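Local coordinates for protein aminoglycoside N(6')-acetyltransferase type 1 (Salmonella choleraesuis, PDB 2VBQ) that transfers an acetyl group from acetyl-CoA to the 6'-amino group of aminoglycosides, conferring resistance to antibiotics such as amikacin and tobramycin, at residues A[35-40]-A[100-105]. Numbering follows the deposited sequence.
Sequences RGLRKQ and GIFVLP
A chi1 of 172° sets the F102 ring opposite its own N, beside the carbonyl carbon, and the phenyl leaves strand 95-103 toward helix 31-41 to meet L37 and Q40. L37 turns its CG away from its own carbonyl carbon (chi1 -77°), which carries CD2 to F102 on the strand and to L104 just beyond its end. CD2 makes L37's close contacts: it lies at the ring edge, in the ring plane, with L37 CD2 3.8 Å from F102 CE2, and on its other contact L37 CD2 sits 3.7 Å from L104 CG. The two leucine side chains cross at about a right angle. Nearly one turn further along the helix, Q40 stands by the far end of the ring, its CB 3.9 Å from F102 CZ, while the backbone carbonyl carbon of Q40 lies over one ring face. The extended Q40 chain then reaches L104, where Q40 OE1 comes within 3.4 Å of L104 CD2. Its amide is tied back to its own helix: Q40 NE2 donates to G36 O over 3.0 Å, almost straight at 175°. F77 of strand 73-83 also touches both L37 and F102, so the helix packs against two neighbouring strands of the GNAT sheet. On strand 95-103 the backbone N atoms of I101 and V103 hydrogen-bond the bound bisubstrate analogue, while G100 and F102 pair with strand 73-83, as does L104. No hydrogen bond joins 35-40 and 100-105; their contact is apolar around L37, and van der Waals where the Q40 amide lies against L104, that amide's polarity being met partly within the helix.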
loop_
_atom_site.group_PDB
_atom_site.type_symbol
_atom_site.label_atom_id
_atom_site.label_comp_id
_atom_site.label_asym_id
_atom_site.label_seq_id
_atom_site.Cartn_x
_atom_site.Cartn_y
_atom_site.Cartn_z
ATOM N N ARG A 35 -23.717 -1.962 -0.879
ATOM C CA ARG A 35 -23.809 -1.214 0.375
ATOM C C ARG A 35 -24.375 -2.091 1.534
ATOM O O ARG A 35 -23.888 -2.027 2.657
ATOM C CB ARG A 35 -24.692 0.035 0.197
ATOM C CG ARG A 35 -24.186 1.148 -0.740
ATOM C CD ARG A 35 -25.085 2.425 -0.517
ATOM N NE ARG A 35 -25.416 3.104 -1.777
ATOM C CZ ARG A 35 -26.624 3.098 -2.345
ATOM N NH1 ARG A 35 -27.646 2.465 -1.768
ATOM N NH2 ARG A 35 -26.821 3.736 -3.495
ATOM N N GLY A 36 -25.368 -2.933 1.247
ATOM C CA GLY A 36 -25.947 -3.807 2.291
ATOM C C GLY A 36 -24.936 -4.775 2.899
ATOM O O GLY A 36 -24.936 -5.021 4.119
ATOM N N LEU A 37 -24.064 -5.320 2.052
ATOM C CA LEU A 37 -23.007 -6.226 2.483
ATOM C C LEU A 37 -21.809 -5.510 3.105
ATOM O O LEU A 37 -21.255 -5.949 4.116
ATOM C CB LEU A 37 -22.543 -7.065 1.283
ATOM C CG LEU A 37 -23.467 -8.203 0.901
ATOM C CD1 LEU A 37 -23.181 -8.661 -0.539
ATOM C CD2 LEU A 37 -23.372 -9.376 1.943
ATOM N N ARG A 38 -21.411 -4.398 2.489
ATOM C CA ARG A 38 -20.254 -3.631 2.951
ATOM C C ARG A 38 -20.398 -3.154 4.400
ATOM O O ARG A 38 -19.427 -3.114 5.167
ATOM C CB ARG A 38 -20.014 -2.453 2.004
ATOM C CG ARG A 38 -18.557 -2.022 1.920
ATOM C CD ARG A 38 -18.464 -1.095 0.771
ATOM N NE ARG A 38 -17.128 -0.636 0.421
ATOM C CZ ARG A 38 -16.664 0.585 0.667
ATOM N NH1 ARG A 38 -17.413 1.470 1.319
ATOM N NH2 ARG A 38 -15.442 0.918 0.259
ATOM N N LYS A 39 -21.626 -2.811 4.784
ATOM C CA LYS A 39 -21.889 -2.353 6.140
ATOM C C LYS A 39 -21.757 -3.489 7.149
ATOM O O LYS A 39 -21.614 -3.243 8.362
ATOM C CB LYS A 39 -23.273 -1.691 6.213
ATOM C CG LYS A 39 -23.292 -0.359 5.486
ATOM C CD LYS A 39 -24.681 0.060 5.003
ATOM C CE LYS A 39 -24.828 1.558 5.134
ATOM N NZ LYS A 39 -25.287 2.202 3.862
ATOM N N GLN A 40 -21.809 -4.730 6.663
ATOM C CA GLN A 40 -21.583 -5.872 7.533
ATOM C C GLN A 40 -20.102 -6.239 7.642
ATOM O O GLN A 40 -19.661 -6.725 8.682
ATOM C CB GLN A 40 -22.406 -7.078 7.102
ATOM C CG GLN A 40 -23.906 -6.826 7.098
ATOM C CD GLN A 40 -24.690 -7.989 6.498
ATOM O OE1 GLN A 40 -24.762 -9.076 7.098
ATOM N NE2 GLN A 40 -25.281 -7.763 5.303
ATOM N N GLY A 100 -11.012 -5.387 -0.006
ATOM C CA GLY A 100 -11.978 -5.913 0.985
ATOM C C GLY A 100 -12.669 -7.149 0.443
ATOM O O GLY A 100 -12.916 -7.237 -0.753
ATOM N N ILE A 101 -12.987 -8.097 1.317
ATOM C CA ILE A 101 -13.735 -9.271 0.917
ATOM C C ILE A 101 -14.569 -9.772 2.105
ATOM O O ILE A 101 -14.089 -9.820 3.255
ATOM C CB ILE A 101 -12.827 -10.385 0.306
ATOM C CG1 ILE A 101 -13.673 -11.443 -0.412
ATOM C CG2 ILE A 101 -11.884 -10.990 1.392
ATOM C CD1 ILE A 101 -12.952 -12.242 -1.461
ATOM N N PHE A 102 -15.806 -10.152 1.803
ATOM C CA PHE A 102 -16.761 -10.586 2.818
ATOM C C PHE A 102 -17.792 -11.495 2.190
ATOM O O PHE A 102 -18.328 -11.187 1.120
ATOM C CB PHE A 102 -17.452 -9.368 3.457
ATOM C CG PHE A 102 -18.595 -9.735 4.397
ATOM C CD1 PHE A 102 -18.349 -10.023 5.754
ATOM C CD2 PHE A 102 -19.906 -9.778 3.927
ATOM C CE1 PHE A 102 -19.439 -10.371 6.638
ATOM C CE2 PHE A 102 -20.976 -10.122 4.778
ATOM C CZ PHE A 102 -20.733 -10.412 6.132
ATOM N N VAL A 103 -18.074 -12.610 2.853
ATOM C CA VAL A 103 -19.136 -13.525 2.447
ATOM C C VAL A 103 -20.030 -13.726 3.663
ATOM O O VAL A 103 -19.511 -13.881 4.778
ATOM C CB VAL A 103 -18.581 -14.896 1.946
ATOM C CG1 VAL A 103 -19.710 -15.904 1.638
ATOM C CG2 VAL A 103 -17.683 -14.703 0.712
ATOM N N LEU A 104 -21.347 -13.662 3.465
ATOM C CA LEU A 104 -22.287 -13.824 4.590
ATOM C C LEU A 104 -22.017 -15.135 5.327
ATOM O O LEU A 104 -21.765 -16.160 4.675
ATOM C CB LEU A 104 -23.735 -13.838 4.087
ATOM C CG LEU A 104 -24.313 -12.481 3.664
ATOM C CD1 LEU A 104 -25.597 -12.674 2.905
ATOM C CD2 LEU A 104 -24.537 -11.582 4.858
ATOM N N PRO A 105 -22.080 -15.108 6.675
ATOM C CA PRO A 105 -21.839 -16.313 7.505
ATOM C C PRO A 105 -22.485 -17.599 6.962
ATOM O O PRO A 105 -21.778 -18.597 6.824
ATOM C CB PRO A 105 -22.374 -15.903 8.881
ATOM C CG PRO A 105 -22.063 -14.441 8.935
ATOM C CD PRO A 105 -22.348 -13.923 7.521
#